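Local coordinates for protein 16S rRNA aminocarboxypropyltransferase (Vulcanisaeta distributa, PDB 5APG) that probably transfers the aminocarboxypropyl group of S-adenosylmethionine to a methylated pseudouridine of 16S rRNA, the last step in forming a hypermodified nucleotide, at residues A[40-45]-A[86-91]. Residues are numbered along the deposited sequence; the frame is centred on the assembly and turned at random.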
# COMPACT_ATOMS: atom_id res chain seq x y z
N SER A 40 13.97 -10.43 -3.58
CA SER A 40 13.45 -10.90 -4.87
C SER A 40 12.32 -11.90 -4.66
O SER A 40 12.36 -12.72 -3.74
CB SER A 40 14.57 -11.54 -5.70
OG SER A 40 15.47 -10.56 -6.17
N GLY A 41 11.30 -11.84 -5.52
CA GLY A 41 10.21 -12.78 -5.44
C GLY A 41 9.20 -12.43 -4.37
O GLY A 41 8.25 -13.18 -4.14
N SER A 42 9.40 -11.30 -3.70
CA SER A 42 8.44 -10.81 -2.73
C SER A 42 7.29 -10.12 -3.44
O SER A 42 7.40 -9.76 -4.61
CB SER A 42 9.09 -9.84 -1.74
OG SER A 42 9.64 -8.71 -2.40
N ILE A 43 6.17 -9.96 -2.74
CA ILE A 43 5.14 -9.02 -3.16
C ILE A 43 5.70 -7.61 -3.01
O ILE A 43 6.19 -7.26 -1.94
CB ILE A 43 3.85 -9.14 -2.32
CG1 ILE A 43 3.26 -10.55 -2.38
CG2 ILE A 43 2.82 -8.10 -2.76
CD1 ILE A 43 2.74 -10.92 -3.76
N ILE A 44 5.62 -6.80 -4.07
CA ILE A 44 5.89 -5.39 -3.89
C ILE A 44 4.63 -4.59 -4.18
O ILE A 44 3.96 -4.78 -5.21
CB ILE A 44 7.08 -4.87 -4.77
CG1 ILE A 44 7.54 -3.50 -4.27
CG2 ILE A 44 6.72 -4.81 -6.27
CD1 ILE A 44 8.81 -2.99 -4.93
N LEU A 45 4.26 -3.73 -3.24
CA LEU A 45 3.16 -2.83 -3.48
C LEU A 45 3.60 -1.84 -4.54
O LEU A 45 4.73 -1.35 -4.52
CB LEU A 45 2.72 -2.12 -2.20
CG LEU A 45 2.16 -3.03 -1.10
CD1 LEU A 45 1.58 -2.20 0.03
CD2 LEU A 45 1.11 -3.99 -1.65
N GLY A 86 10.65 -7.08 -13.19
CA GLY A 86 10.88 -8.52 -13.15
C GLY A 86 11.20 -9.12 -11.79
O GLY A 86 10.87 -10.28 -11.52
N LYS A 87 11.85 -8.34 -10.93
CA LYS A 87 12.36 -8.82 -9.65
C LYS A 87 11.26 -9.20 -8.66
O LYS A 87 11.45 -10.06 -7.79
CB LYS A 87 13.28 -7.75 -9.05
CG LYS A 87 13.77 -7.97 -7.63
CD LYS A 87 14.80 -6.91 -7.27
CE LYS A 87 15.21 -6.94 -5.80
NZ LYS A 87 15.93 -8.18 -5.39
N PHE A 88 10.09 -8.57 -8.80
CA PHE A 88 9.03 -8.70 -7.80
C PHE A 88 7.71 -9.22 -8.37
O PHE A 88 7.52 -9.30 -9.58
CB PHE A 88 8.75 -7.35 -7.16
CG PHE A 88 9.95 -6.68 -6.56
CD1 PHE A 88 10.39 -7.02 -5.29
CD2 PHE A 88 10.64 -5.71 -7.27
CE1 PHE A 88 11.50 -6.41 -4.74
CE2 PHE A 88 11.75 -5.09 -6.72
CZ PHE A 88 12.18 -5.44 -5.45
N ILE A 89 6.79 -9.54 -7.46
CA ILE A 89 5.39 -9.74 -7.81
C ILE A 89 4.66 -8.43 -7.52
O ILE A 89 4.31 -8.13 -6.37
CB ILE A 89 4.76 -10.91 -7.04
CG1 ILE A 89 5.48 -12.22 -7.41
CG2 ILE A 89 3.28 -11.03 -7.36
CD1 ILE A 89 5.23 -13.35 -6.44
N ARG A 90 4.43 -7.65 -8.57
CA ARG A 90 3.94 -6.28 -8.43
C ARG A 90 2.42 -6.24 -8.33
O ARG A 90 1.73 -6.75 -9.21
CB ARG A 90 4.41 -5.43 -9.62
CG ARG A 90 5.93 -5.38 -9.78
CD ARG A 90 6.33 -4.75 -11.11
NE ARG A 90 6.05 -3.32 -11.16
CZ ARG A 90 6.36 -2.53 -12.18
NH1 ARG A 90 6.98 -3.04 -13.24
NH2 ARG A 90 6.07 -1.24 -12.15
N ARG A 91 1.92 -5.64 -7.27
CA ARG A 91 0.48 -5.56 -7.03
C ARG A 91 0.06 -4.18 -6.54
O ARG A 91 0.67 -3.62 -5.63
CB ARG A 91 0.04 -6.62 -6.01
CG ARG A 91 0.23 -8.07 -6.46
CD ARG A 91 -0.67 -8.41 -7.66
NE ARG A 91 -0.58 -9.82 -8.04
CZ ARG A 91 0.27 -10.31 -8.94
NH1 ARG A 91 1.12 -9.51 -9.56
NH2 ARG A 91 0.27 -11.61 -9.21
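Lys87 NZ lies 2.5 Å from Ser40 OG, too close for the bond's geometry to be trusted, and also bonds Leu38 O. Beside it, Gly41 N binds Lys87 O (2.9 Å). Ser42 O then accepts Ile89 N at 2.9 Å, and Ile44 grips the neighbouring strand twice, its N bonding Ile89 O and its O taking Arg91 N (3.0 Å). This is parallel pairing at the border of the five-stranded parallel sheet of the SPOUT-like fold: strand 89-91 is outermost, and strand 43-45 is flanked on its other side by strand 66-70. Leu45 reaches the bound selenium analogue of S-adenosylmethionine. The Phe88 ring is sandwiched, Ile44 CD1 lying 4.0 Å from its centroid in a CH-pi contact and Lys87 CG over the opposite face. Replacing Lys87 by an alanine would probably take away the packing on that face and leave Leu38 O without its lysine donor. Ser42 OG, bonded to Pro39 O, sits at the ring edge, in plane. With CG1 anti to the backbone N (chi1 -165°), Ile44 turns CG2 onto Phe88 CB and Arg90 CG. On the other face of the sheet, Ile43 CD1 meets Ile89 CG2 at 3.6 Å, beside Ile60 of helix 58-63.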